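Acetyl xylan esterase (PDB 6AGQ) probably hydrolyses acetyl esters on xylan and related acetylated substrates, as a cold-active esterase of the alpha/beta-hydrolase superfamily that assembles from six copies. Local coordinates at residues G64-P69 and D129-P134; H93-N98 and G140-G145; I118-Q123 and S151-Q156. All blocks are in the same frame, centred on the assembly; numbering follows the deposited sequence.

Interaction 1: G64-P69 and D129-P134; sequences GADGTP and DRAEYP
T68 meets R130 through its hydroxyl: OG1 lies 3.5 Å from R130 CB and 3.7 Å from R130 CG, so the polar branch of the threonine rests against the aliphatic root of the arginine. Next to it, one carboxylate oxygen of D66 faces the 130-131 peptide. D66 OD2 comes to 3.7 Å from A131 CB, and although A131 N is also close, the angle is too poor for a hydrogen bond. The two loops therefore touch by packing alone.

Polar bonds inside each loop set these groups in place. D66 CG stands between its own backbone N and carbonyl carbon (chi1 73°), which turns the carboxylate back over the loop. There D66 OD1 takes two donors from the same face of its plane, T68 OG1 at 2.7 Å and T68 N at 3.3 Å. In the other loop D129 divides its bonds: OD1 accepts A131 N from well above the carboxylate plane, while OD2 offers the syn lone pair to Y133 OH at 2.6 Å.

Further out, R121 forms salt bridges with D66 OD1 and D129 OD1, a cation that would offset the repulsion expected between the two carboxylates, D66 OD2 and D129 OD1 being 4.9 Å apart. The R130 guanidinium turns to the second subunit, where NH2 donates to Y133 O of that chain. G64 to G67 form a type I beta turn closing the hairpin of strands 55-63 and 69-77, and each loop carries an Asx turn, D66 to T68 and D129 to A131.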
ATOM      1  N   GLY A  64     -29.766  -4.636 -30.877  1.00 24.71           N
ATOM      2  CA  GLY A  64     -28.496  -4.576 -31.562  1.00 29.25           C
ATOM      3  C   GLY A  64     -28.589  -5.371 -32.863  1.00 29.83           C
ATOM      4  O   GLY A  64     -29.605  -6.011 -33.156  1.00 28.50           O
ATOM      5  N   ALA A  65     -27.512  -5.340 -33.612  1.00 32.39           N
ATOM      6  CA  ALA A  65     -27.441  -6.007 -34.900  1.00 38.12           C
ATOM      7  C   ALA A  65     -27.598  -7.511 -34.776  1.00 37.24           C
ATOM      8  O   ALA A  65     -28.223  -8.100 -35.643  1.00 37.04           O
ATOM      9  CB  ALA A  65     -26.138  -5.669 -35.603  1.00 40.25           C
ATOM     10  N   ASP A  66     -27.111  -8.100 -33.679  1.00 34.68           N
ATOM     11  CA  ASP A  66     -27.313  -9.531 -33.410  1.00 37.02           C
ATOM     12  C   ASP A  66     -28.575  -9.839 -32.538  1.00 35.02           C
ATOM     13  O   ASP A  66     -28.740 -10.932 -32.019  1.00 30.88           O
ATOM     14  CB  ASP A  66     -26.013 -10.179 -32.823  1.00 38.46           C
ATOM     15  CG  ASP A  66     -25.722  -9.752 -31.335  1.00 42.99           C
ATOM     16  OD1 ASP A  66     -26.403  -8.823 -30.822  1.00 37.97           O
ATOM     17  OD2 ASP A  66     -24.808 -10.348 -30.674  1.00 43.81           O
ATOM     18  N   GLY A  67     -29.478  -8.897 -32.387  1.00 31.70           N
ATOM     19  CA  GLY A  67     -30.668  -9.149 -31.557  1.00 37.31           C
ATOM     20  C   GLY A  67     -30.561  -8.899 -30.048  1.00 35.85           C
ATOM     21  O   GLY A  67     -31.545  -9.041 -29.358  1.00 38.27           O
ATOM     22  N   THR A  68     -29.385  -8.570 -29.507  1.00 34.03           N
ATOM     23  CA  THR A  68     -29.279  -8.187 -28.067  1.00 32.00           C
ATOM     24  C   THR A  68     -30.182  -6.932 -27.740  1.00 31.40           C
ATOM     25  O   THR A  68     -30.092  -5.945 -28.432  1.00 29.72           O
ATOM     26  CB  THR A  68     -27.809  -7.819 -27.744  1.00 33.21           C
ATOM     27  OG1 THR A  68     -26.917  -8.835 -28.221  1.00 35.79           O
ATOM     28  CG2 THR A  68     -27.585  -7.609 -26.280  1.00 31.08           C
ATOM     29  N   PRO A  69     -31.032  -6.979 -26.698  1.00 31.72           N
ATOM     30  CA  PRO A  69     -31.822  -5.811 -26.323  1.00 33.56           C
ATOM     31  C   PRO A  69     -30.983  -4.777 -25.585  1.00 32.67           C
ATOM     32  O   PRO A  69     -30.565  -5.036 -24.464  1.00 32.46           O
ATOM     33  CB  PRO A  69     -32.926  -6.384 -25.379  1.00 32.04           C
ATOM     34  CG  PRO A  69     -32.364  -7.657 -24.864  1.00 35.15           C
ATOM     35  CD  PRO A  69     -31.362  -8.162 -25.876  1.00 34.98           C
ATOM     36  N   ASP A 129     -25.075  -9.801 -23.259  1.00 30.24           N
ATOM     37  CA  ASP A 129     -24.244  -9.922 -24.453  1.00 33.06           C
ATOM     38  C   ASP A 129     -24.515 -11.245 -25.126  1.00 32.21           C
ATOM     39  O   ASP A 129     -24.007 -12.252 -24.692  1.00 31.29           O
ATOM     40  CB  ASP A 129     -22.756  -9.875 -24.080  1.00 32.80           C
ATOM     41  CG  ASP A 129     -21.791  -9.989 -25.331  1.00 37.87           C
ATOM     42  OD1 ASP A 129     -22.245  -9.757 -26.491  1.00 34.27           O
ATOM     43  OD2 ASP A 129     -20.569 -10.307 -25.127  1.00 36.11           O
ATOM     44  N   ARG A 130     -25.237 -11.228 -26.230  1.00 33.90           N
ATOM     45  CA  ARG A 130     -25.611 -12.469 -26.922  1.00 36.66           C
ATOM     46  C   ARG A 130     -24.597 -12.995 -27.922  1.00 34.22           C
ATOM     47  O   ARG A 130     -24.867 -13.993 -28.550  1.00 35.20           O
ATOM     48  CB  ARG A 130     -26.941 -12.264 -27.670  1.00 42.85           C
ATOM     49  CG  ARG A 130     -28.109 -11.962 -26.751  1.00 49.14           C
ATOM     50  CD  ARG A 130     -29.136 -13.077 -26.629  1.00 53.85           C
ATOM     51  NE  ARG A 130     -30.105 -12.732 -25.576  1.00 57.96           N
ATOM     52  CZ  ARG A 130     -29.892 -12.848 -24.252  1.00 61.48           C
ATOM     53  NH1 ARG A 130     -30.850 -12.495 -23.394  1.00 68.37           N
ATOM     54  NH2 ARG A 130     -28.740 -13.312 -23.758  1.00 58.54           N
ATOM     55  N   ALA A 131     -23.464 -12.313 -28.120  1.00 33.64           N
ATOM     56  CA  ALA A 131     -22.502 -12.726 -29.140  1.00 31.07           C
ATOM     57  C   ALA A 131     -21.739 -13.910 -28.570  1.00 31.92           C
ATOM     58  O   ALA A 131     -21.692 -14.065 -27.361  1.00 29.47           O
ATOM     59  CB  ALA A 131     -21.568 -11.618 -29.524  1.00 30.83           C
ATOM     60  N   GLU A 132     -21.200 -14.748 -29.456  1.00 32.40           N
ATOM     61  CA  GLU A 132     -20.488 -15.982 -29.104  1.00 34.22           C
ATOM     62  C   GLU A 132     -19.061 -15.765 -29.479  1.00 32.06           C
ATOM     63  O   GLU A 132     -18.811 -15.149 -30.534  1.00 26.26           O
ATOM     64  CB  GLU A 132     -21.061 -17.192 -29.882  1.00 36.45           C
ATOM     65  CG  GLU A 132     -22.495 -17.564 -29.442  1.00 42.84           C
ATOM     66  CD  GLU A 132     -22.609 -17.917 -27.935  1.00 49.96           C
ATOM     67  OE1 GLU A 132     -23.729 -17.965 -27.377  1.00 60.21           O
ATOM     68  OE2 GLU A 132     -21.577 -18.156 -27.279  1.00 57.33           O
ATOM     69  N   TYR A 133     -18.145 -16.268 -28.621  1.00 26.38           N
ATOM     70  CA  TYR A 133     -16.732 -16.120 -28.823  1.00 25.15           C
ATOM     71  C   TYR A 133     -16.067 -17.535 -28.963  1.00 27.58           C
ATOM     72  O   TYR A 133     -16.530 -18.520 -28.374  1.00 25.26           O
ATOM     73  CB  TYR A 133     -16.118 -15.248 -27.721  1.00 24.68           C
ATOM     74  CG  TYR A 133     -16.851 -13.944 -27.512  1.00 22.81           C
ATOM     75  CD1 TYR A 133     -16.681 -12.899 -28.389  1.00 20.65           C
ATOM     76  CD2 TYR A 133     -17.762 -13.771 -26.455  1.00 22.44           C
ATOM     77  CE1 TYR A 133     -17.380 -11.755 -28.255  1.00 21.53           C
ATOM     78  CE2 TYR A 133     -18.461 -12.582 -26.298  1.00 22.88           C
ATOM     79  CZ  TYR A 133     -18.285 -11.576 -27.215  1.00 23.36           C
ATOM     80  OH  TYR A 133     -18.956 -10.347 -27.124  1.00 23.97           O
ATOM     81  N   PRO A 134     -15.029 -17.660 -29.826  1.00 28.78           N
ATOM     82  CA  PRO A 134     -14.394 -18.987 -29.979  1.00 29.67           C
ATOM     83  C   PRO A 134     -13.663 -19.529 -28.769  1.00 27.90           C
ATOM     84  O   PRO A 134     -13.385 -20.729 -28.740  1.00 30.88           O
ATOM     85  CB  PRO A 134     -13.405 -18.809 -31.160  1.00 32.60           C
ATOM     86  CG  PRO A 134     -13.340 -17.348 -31.457  1.00 31.95           C
ATOM     87  CD  PRO A 134     -14.457 -16.647 -30.731  1.00 31.22           C
TER

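Interaction 2: H93-N98 and G140-G145; sequences HGYSGN and GWMTLG
Y95 OH accepts the one hydrogen bond that crosses between 93-98 and 140-145. Its donor is W141 N, 2.9 Å from Y95 OH, and the N-H points almost straight at the oxygen (165°). The same hydroxyl has a weak bond to E228 OE2, while the other oxygen of that carboxylate, OE1, accepts M142 N; E228 thus ties together the tyrosine and the backbone beside it. G140 CA passes 3.5 Å from Y95 OH.

The aromatic part is a T-shaped pair. W141 turns the edge of its six-membered ring to one face of Y95, with centroids 5.3 Å apart and planes at 66°. W141 CE3 makes the nearest carbon approach, 3.5 Å from Y95 CZ, and CZ3 stands over the rim of the same face. Y95 reaches the tryptophan because CG is anti to the backbone N (chi1 -169°), which carries the ring out from the type II turn G94-G97. This turn follows strand 86-92, a position where alpha/beta-hydrolases commonly place oxyanion-hole residues; the Y95 side chain lies near the probable nucleophile elbow around S185 without touching it.

The remaining contacts involve sulfur and carbon atoms. M142, bent at both chi2 and chi3, brings SD to 3.9 Å from Y95 CE1, an oblique Met-aromatic contact with the sulfur 5.0 Å from the ring centroid. W141 CZ3 also lies 3.9 Å from S96 CA. The indole stacks with Y153 as well and borders G137 of the second subunit, while F210 and Y154 pack against M142.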
ATOM      1  N   HIS A  93     -20.921   5.063 -21.717  1.00 22.79           N
ATOM      2  CA  HIS A  93     -20.494   4.999 -20.341  1.00 24.06           C
ATOM      3  C   HIS A  93     -19.160   4.271 -20.236  1.00 22.92           C
ATOM      4  O   HIS A  93     -18.706   3.640 -21.166  1.00 21.80           O
ATOM      5  CB  HIS A  93     -21.556   4.357 -19.445  1.00 22.16           C
ATOM      6  CG  HIS A  93     -21.749   2.901 -19.712  1.00 22.00           C
ATOM      7  ND1 HIS A  93     -20.809   1.936 -19.346  1.00 19.77           N
ATOM      8  CD2 HIS A  93     -22.801   2.234 -20.245  1.00 19.62           C
ATOM      9  CE1 HIS A  93     -21.278   0.746 -19.684  1.00 21.11           C
ATOM     10  NE2 HIS A  93     -22.476   0.900 -20.241  1.00 22.32           N
ATOM     11  N   GLY A  94     -18.572   4.402 -19.065  1.00 22.12           N
ATOM     12  CA  GLY A  94     -17.273   3.827 -18.723  1.00 22.25           C
ATOM     13  C   GLY A  94     -17.227   2.340 -18.506  1.00 22.36           C
ATOM     14  O   GLY A  94     -18.234   1.652 -18.443  1.00 23.43           O
ATOM     15  N   TYR A  95     -16.021   1.823 -18.418  1.00 22.98           N
ATOM     16  CA  TYR A  95     -15.840   0.373 -18.427  1.00 21.96           C
ATOM     17  C   TYR A  95     -16.471  -0.249 -17.235  1.00 20.84           C
ATOM     18  O   TYR A  95     -16.114   0.073 -16.115  1.00 21.21           O
ATOM     19  CB  TYR A  95     -14.346   0.046 -18.418  1.00 24.22           C
ATOM     20  CG  TYR A  95     -14.027  -1.418 -18.689  1.00 22.26           C
ATOM     21  CD1 TYR A  95     -14.086  -1.915 -19.973  1.00 23.24           C
ATOM     22  CD2 TYR A  95     -13.673  -2.265 -17.677  1.00 21.30           C
ATOM     23  CE1 TYR A  95     -13.731  -3.219 -20.259  1.00 22.72           C
ATOM     24  CE2 TYR A  95     -13.342  -3.592 -17.937  1.00 22.23           C
ATOM     25  CZ  TYR A  95     -13.349  -4.053 -19.245  1.00 22.99           C
ATOM     26  OH  TYR A  95     -13.062  -5.364 -19.569  1.00 20.99           O
ATOM     27  N   SER A  96     -17.368  -1.204 -17.466  1.00 23.02           N
ATOM     28  CA  SER A  96     -18.110  -1.953 -16.381  1.00 24.39           C
ATOM     29  C   SER A  96     -19.388  -1.279 -15.945  1.00 25.12           C
ATOM     30  O   SER A  96     -20.143  -1.866 -15.179  1.00 23.84           O
ATOM     31  CB  SER A  96     -17.254  -2.280 -15.163  1.00 25.81           C
ATOM     32  OG  SER A  96     -17.105  -1.164 -14.293  1.00 25.87           O
ATOM     33  N   GLY A  97     -19.662  -0.069 -16.463  1.00 23.44           N
ATOM     34  CA  GLY A  97     -20.770   0.731 -15.944  1.00 22.60           C
ATOM     35  C   GLY A  97     -22.079   0.404 -16.610  1.00 22.25           C
ATOM     36  O   GLY A  97     -22.351  -0.730 -16.959  1.00 20.36           O
ATOM     37  N   ASN A  98     -22.915   1.419 -16.783  1.00 22.96           N
ATOM     38  CA  ASN A  98     -24.245   1.213 -17.330  1.00 21.91           C
ATOM     39  C   ASN A  98     -24.849   2.587 -17.664  1.00 20.29           C
ATOM     40  O   ASN A  98     -24.183   3.585 -17.524  1.00 19.38           O
ATOM     41  CB  ASN A  98     -25.085   0.480 -16.317  1.00 21.71           C
ATOM     42  CG  ASN A  98     -25.117   1.180 -15.001  1.00 22.73           C
ATOM     43  OD1 ASN A  98     -25.409   2.394 -14.920  1.00 19.76           O
ATOM     44  ND2 ASN A  98     -24.869   0.422 -13.938  1.00 21.69           N
ATOM     45  N   GLY A 140     -13.613  -9.744 -17.437  1.00 27.14           N
ATOM     46  CA  GLY A 140     -13.861  -8.538 -18.255  1.00 25.96           C
ATOM     47  C   GLY A 140     -14.248  -8.857 -19.689  1.00 24.83           C
ATOM     48  O   GLY A 140     -14.670  -9.955 -19.998  1.00 30.67           O
ATOM     49  N   TRP A 141     -14.074  -7.910 -20.580  1.00 24.44           N
ATOM     50  CA  TRP A 141     -14.569  -8.013 -21.958  1.00 24.61           C
ATOM     51  C   TRP A 141     -13.513  -7.715 -23.019  1.00 23.35           C
ATOM     52  O   TRP A 141     -13.725  -8.096 -24.157  1.00 25.30           O
ATOM     53  CB  TRP A 141     -15.808  -7.071 -22.133  1.00 27.08           C
ATOM     54  CG  TRP A 141     -16.864  -7.370 -21.121  1.00 24.56           C
ATOM     55  CD1 TRP A 141     -17.744  -8.384 -21.178  1.00 26.05           C
ATOM     56  CD2 TRP A 141     -17.059  -6.742 -19.857  1.00 22.97           C
ATOM     57  NE1 TRP A 141     -18.528  -8.390 -20.069  1.00 26.98           N
ATOM     58  CE2 TRP A 141     -18.104  -7.407 -19.226  1.00 24.88           C
ATOM     59  CE3 TRP A 141     -16.466  -5.676 -19.211  1.00 24.29           C
ATOM     60  CZ2 TRP A 141     -18.572  -7.042 -17.976  1.00 25.51           C
ATOM     61  CZ3 TRP A 141     -16.912  -5.320 -17.973  1.00 22.56           C
ATOM     62  CH2 TRP A 141     -17.961  -5.996 -17.359  1.00 21.82           C
ATOM     63  N   MET A 142     -12.372  -7.137 -22.650  1.00 23.46           N
ATOM     64  CA  MET A 142     -11.322  -6.699 -23.633  1.00 24.22           C
ATOM     65  C   MET A 142     -10.697  -7.830 -24.467  1.00 24.30           C
ATOM     66  O   MET A 142     -10.088  -7.549 -25.528  1.00 26.31           O
ATOM     67  CB  MET A 142     -10.099  -6.090 -22.910  1.00 27.01           C
ATOM     68  CG  MET A 142     -10.300  -4.844 -22.084  1.00 33.42           C
ATOM     69  SD  MET A 142     -11.013  -3.511 -23.052  1.00 33.31           S
ATOM     70  CE  MET A 142      -9.545  -3.123 -24.020  1.00 37.00           C
ATOM     71  N   THR A 143     -10.735  -9.065 -23.968  1.00 21.93           N
ATOM     72  CA  THR A 143     -10.041 -10.209 -24.638  1.00 24.20           C
ATOM     73  C   THR A 143     -10.991 -11.202 -25.340  1.00 23.51           C
ATOM     74  O   THR A 143     -10.567 -12.167 -25.946  1.00 24.25           O
ATOM     75  CB  THR A 143      -9.150 -10.945 -23.644  1.00 24.15           C
ATOM     76  OG1 THR A 143      -9.981 -11.576 -22.672  1.00 24.64           O
ATOM     77  CG2 THR A 143      -8.259  -9.988 -22.917  1.00 25.53           C
ATOM     78  N   LEU A 144     -12.289 -10.935 -25.280  1.00 24.40           N
ATOM     79  CA  LEU A 144     -13.267 -11.823 -25.935  1.00 24.18           C
ATOM     80  C   LEU A 144     -13.183 -11.672 -27.442  1.00 21.98           C
ATOM     81  O   LEU A 144     -13.347 -10.563 -27.960  1.00 19.34           O
ATOM     82  CB  LEU A 144     -14.648 -11.560 -25.455  1.00 23.68           C
ATOM     83  CG  LEU A 144     -14.834 -11.830 -23.977  1.00 27.06           C
ATOM     84  CD1 LEU A 144     -16.175 -11.271 -23.600  1.00 27.23           C
ATOM     85  CD2 LEU A 144     -14.763 -13.331 -23.690  1.00 29.29           C
ATOM     86  N   GLY A 145     -12.828 -12.781 -28.103  1.00 18.72           N
ATOM     87  CA  GLY A 145     -12.688 -12.810 -29.572  1.00 20.40           C
ATOM     88  C   GLY A 145     -11.489 -12.043 -30.095  1.00 20.63           C
ATOM     89  O   GLY A 145     -11.481 -11.603 -31.253  1.00 22.69           O
TER

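Interaction 3: I118-Q123 and S151-Q156; sequences IDVRGQ and SYYYKQ
Y153 OH is held by two groups of the facing loop. It donates to R121 O at 2.7 Å, lying in the carbonyl plane, and accepts from Q123 NE2 at 3.0 Å with an N-H...O angle of 149°. Both partners sit at the edge of the phenol, and the Q123 amide is turned only 13° from the ring plane. One donated and one accepted bond, both near that plane, should restrain the hydroxyl. With CG anti to its backbone N (chi1 -179°), Y153 extends across to this site, where V120 CG1 packs 3.5 Å from the oxygen. The other atom of the Q123 amide, OE1, accepts S96 N, and NE2 has a second partner in Q186 OE1.

R121 makes a second contact. Q156 CB lies over the centre of one guanidinium face, 3.5 Å from R121 CZ, while D160 adds a third carboxylate at NE, which should hold the plane of the group. Three carboxylates around one buried cation would be expected to stabilise its charge.

The V120-Q123 type II turn, just past the end of strand 114-118, thereby packs against the beginning of helix 153-170, and V120 also reaches L190 of helix 186-197.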
ATOM      1  N   ILE A 118     -27.082   4.880 -22.959  1.00 24.78           N
ATOM      2  CA  ILE A 118     -27.255   3.447 -23.190  1.00 27.87           C
ATOM      3  C   ILE A 118     -26.281   2.557 -22.393  1.00 25.87           C
ATOM      4  O   ILE A 118     -25.207   2.983 -22.044  1.00 25.58           O
ATOM      5  CB  ILE A 118     -27.054   3.108 -24.707  1.00 32.35           C
ATOM      6  CG1 ILE A 118     -25.642   3.448 -25.178  1.00 31.08           C
ATOM      7  CG2 ILE A 118     -28.077   3.861 -25.575  1.00 33.96           C
ATOM      8  CD1 ILE A 118     -25.374   2.971 -26.581  1.00 34.95           C
ATOM      9  N   ASP A 119     -26.711   1.352 -22.062  1.00 27.55           N
ATOM     10  CA  ASP A 119     -25.837   0.265 -21.620  1.00 27.64           C
ATOM     11  C   ASP A 119     -24.906  -0.251 -22.753  1.00 30.56           C
ATOM     12  O   ASP A 119     -25.325  -0.390 -23.871  1.00 33.13           O
ATOM     13  CB  ASP A 119     -26.655  -0.916 -21.235  1.00 28.58           C
ATOM     14  CG  ASP A 119     -27.446  -0.766 -19.890  1.00 31.03           C
ATOM     15  OD1 ASP A 119     -27.151   0.112 -19.018  1.00 30.29           O
ATOM     16  OD2 ASP A 119     -28.351  -1.631 -19.723  1.00 30.63           O
ATOM     17  N   VAL A 120     -23.684  -0.641 -22.386  1.00 35.12           N
ATOM     18  CA  VAL A 120     -22.725  -1.334 -23.225  1.00 32.12           C
ATOM     19  C   VAL A 120     -22.952  -2.794 -22.860  1.00 33.92           C
ATOM     20  O   VAL A 120     -23.014  -3.143 -21.692  1.00 35.92           O
ATOM     21  CB  VAL A 120     -21.256  -0.944 -22.904  1.00 33.13           C
ATOM     22  CG1 VAL A 120     -20.267  -1.785 -23.721  1.00 34.07           C
ATOM     23  CG2 VAL A 120     -21.017   0.530 -23.134  1.00 30.41           C
ATOM     24  N   ARG A 121     -23.128  -3.613 -23.881  1.00 30.48           N
ATOM     25  CA  ARG A 121     -23.584  -4.964 -23.761  1.00 29.88           C
ATOM     26  C   ARG A 121     -22.793  -5.900 -22.798  1.00 26.73           C
ATOM     27  O   ARG A 121     -21.573  -5.973 -22.809  1.00 24.69           O
ATOM     28  CB  ARG A 121     -23.680  -5.562 -25.156  1.00 32.45           C
ATOM     29  CG  ARG A 121     -22.358  -5.553 -25.890  1.00 34.30           C
ATOM     30  CD  ARG A 121     -22.364  -6.576 -26.972  1.00 33.56           C
ATOM     31  NE  ARG A 121     -23.427  -6.248 -27.909  1.00 35.26           N
ATOM     32  CZ  ARG A 121     -24.033  -7.131 -28.690  1.00 34.50           C
ATOM     33  NH1 ARG A 121     -24.955  -6.704 -29.543  1.00 29.02           N
ATOM     34  NH2 ARG A 121     -23.682  -8.431 -28.626  1.00 37.18           N
ATOM     35  N   GLY A 122     -23.491  -6.522 -21.857  1.00 22.68           N
ATOM     36  CA  GLY A 122     -22.805  -7.402 -20.946  1.00 20.76           C
ATOM     37  C   GLY A 122     -22.158  -6.737 -19.768  1.00 20.55           C
ATOM     38  O   GLY A 122     -21.634  -7.436 -18.941  1.00 19.93           O
ATOM     39  N   GLN A 123     -22.175  -5.408 -19.649  1.00 20.84           N
ATOM     40  CA  GLN A 123     -21.498  -4.785 -18.525  1.00 23.29           C
ATOM     41  C   GLN A 123     -22.414  -4.611 -17.289  1.00 23.80           C
ATOM     42  O   GLN A 123     -23.303  -5.406 -17.111  1.00 30.26           O
ATOM     43  CB  GLN A 123     -20.766  -3.545 -18.954  1.00 23.07           C
ATOM     44  CG  GLN A 123     -19.762  -3.906 -20.035  1.00 24.43           C
ATOM     45  CD  GLN A 123     -18.842  -2.775 -20.417  1.00 20.84           C
ATOM     46  OE1 GLN A 123     -18.835  -1.738 -19.778  1.00 22.24           O
ATOM     47  NE2 GLN A 123     -18.068  -2.973 -21.475  1.00 20.21           N
ATOM     48  N   SER A 151     -15.095 -11.405 -34.857  1.00 32.50           N
ATOM     49  CA  SER A 151     -15.801 -11.892 -33.643  1.00 33.03           C
ATOM     50  C   SER A 151     -15.421 -11.158 -32.342  1.00 29.99           C
ATOM     51  O   SER A 151     -15.841 -11.557 -31.241  1.00 27.75           O
ATOM     52  CB  SER A 151     -15.530 -13.412 -33.486  1.00 36.54           C
ATOM     53  OG  SER A 151     -14.156 -13.634 -33.219  1.00 45.09           O
ATOM     54  N   TYR A 152     -14.644 -10.069 -32.464  1.00 25.98           N
ATOM     55  CA  TYR A 152     -14.142  -9.376 -31.302  1.00 25.30           C
ATOM     56  C   TYR A 152     -15.242  -8.576 -30.552  1.00 25.33           C
ATOM     57  O   TYR A 152     -16.005  -7.865 -31.198  1.00 21.89           O
ATOM     58  CB  TYR A 152     -13.001  -8.478 -31.703  1.00 23.42           C
ATOM     59  CG  TYR A 152     -12.411  -7.675 -30.550  1.00 22.57           C
ATOM     60  CD1 TYR A 152     -11.778  -8.330 -29.515  1.00 20.99           C
ATOM     61  CD2 TYR A 152     -12.497  -6.258 -30.516  1.00 21.34           C
ATOM     62  CE1 TYR A 152     -11.226  -7.629 -28.483  1.00 22.31           C
ATOM     63  CE2 TYR A 152     -11.961  -5.539 -29.456  1.00 23.08           C
ATOM     64  CZ  TYR A 152     -11.340  -6.238 -28.424  1.00 23.19           C
ATOM     65  OH  TYR A 152     -10.763  -5.575 -27.345  1.00 23.65           O
ATOM     66  N   TYR A 153     -15.290  -8.686 -29.207  1.00 22.85           N
ATOM     67  CA  TYR A 153     -16.271  -7.931 -28.365  1.00 22.56           C
ATOM     68  C   TYR A 153     -16.720  -6.540 -28.859  1.00 23.19           C
ATOM     69  O   TYR A 153     -17.932  -6.221 -28.961  1.00 22.38           O
ATOM     70  CB  TYR A 153     -15.684  -7.750 -26.972  1.00 26.72           C
ATOM     71  CG  TYR A 153     -16.559  -7.030 -26.000  1.00 23.81           C
ATOM     72  CD1 TYR A 153     -17.690  -7.662 -25.456  1.00 26.03           C
ATOM     73  CD2 TYR A 153     -16.282  -5.754 -25.639  1.00 23.33           C
ATOM     74  CE1 TYR A 153     -18.522  -7.017 -24.556  1.00 24.95           C
ATOM     75  CE2 TYR A 153     -17.098  -5.081 -24.755  1.00 23.73           C
ATOM     76  CZ  TYR A 153     -18.231  -5.718 -24.222  1.00 24.98           C
ATOM     77  OH  TYR A 153     -19.036  -5.064 -23.351  1.00 21.04           O
ATOM     78  N   TYR A 154     -15.758  -5.710 -29.234  1.00 24.47           N
ATOM     79  CA  TYR A 154     -16.098  -4.328 -29.554  1.00 24.77           C
ATOM     80  C   TYR A 154     -16.702  -4.173 -30.912  1.00 25.71           C
ATOM     81  O   TYR A 154     -17.204  -3.067 -31.198  1.00 24.89           O
ATOM     82  CB  TYR A 154     -14.970  -3.299 -29.266  1.00 24.48           C
ATOM     83  CG  TYR A 154     -14.815  -2.951 -27.772  1.00 22.89           C
ATOM     84  CD1 TYR A 154     -15.719  -2.083 -27.124  1.00 21.14           C
ATOM     85  CD2 TYR A 154     -13.726  -3.443 -27.035  1.00 22.65           C
ATOM     86  CE1 TYR A 154     -15.605  -1.786 -25.766  1.00 23.28           C
ATOM     87  CE2 TYR A 154     -13.557  -3.117 -25.692  1.00 23.96           C
ATOM     88  CZ  TYR A 154     -14.493  -2.304 -25.053  1.00 23.78           C
ATOM     89  OH  TYR A 154     -14.323  -2.000 -23.745  1.00 24.49           O
ATOM     90  N   LYS A 155     -16.760  -5.229 -31.731  1.00 22.06           N
ATOM     91  CA  LYS A 155     -17.445  -5.069 -32.997  1.00 24.57           C
ATOM     92  C   LYS A 155     -18.942  -4.800 -32.790  1.00 25.42           C
ATOM     93  O   LYS A 155     -19.431  -3.791 -33.209  1.00 27.88           O
ATOM     94  CB  LYS A 155     -17.253  -6.248 -33.929  1.00 25.80           C
ATOM     95  CG  LYS A 155     -17.837  -6.002 -35.308  1.00 27.90           C
ATOM     96  CD  LYS A 155     -17.740  -7.241 -36.211  1.00 30.31           C
ATOM     97  CE  LYS A 155     -19.057  -7.934 -36.342  1.00 32.31           C
ATOM     98  NZ  LYS A 155     -18.854  -9.215 -37.060  1.00 35.31           N
ATOM     99  N   GLN A 156     -19.649  -5.708 -32.144  1.00 23.77           N
ATOM    100  CA  GLN A 156     -21.032  -5.503 -31.853  1.00 25.21           C
ATOM    101  C   GLN A 156     -21.255  -4.312 -30.906  1.00 26.90           C
ATOM    102  O   GLN A 156     -22.275  -3.614 -31.051  1.00 24.06           O
ATOM    103  CB  GLN A 156     -21.702  -6.784 -31.310  1.00 26.59           C
ATOM    104  CG  GLN A 156     -21.976  -7.816 -32.392  1.00 28.92           C
ATOM    105  CD  GLN A 156     -23.128  -7.420 -33.317  1.00 33.05           C
ATOM    106  OE1 GLN A 156     -24.061  -6.723 -32.911  1.00 36.37           O
ATOM    107  NE2 GLN A 156     -23.041  -7.828 -34.570  1.00 35.94           N
TER

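Interaction 3 lies between the other two, its centre 8 Å from that of interaction 1 and 7 Å from that of interaction 2, which are 14 Å from each other. Along the chain 64-69 and 93-98 come first, then 118-123, 129-134, 140-145 and 151-156, so every pair of contacts interleaves. The last four segments follow one another through the long connection from strand 114-118 into helix 153-170. One arginine connects interactions 1 and 3; a probable hydrogen bond between Y152 OH and M142 O joins 2 and 3. The network links the hairpin of strands 55-63 and 69-77 to the loop after strand 86-92, and all three contacts border the second subunit.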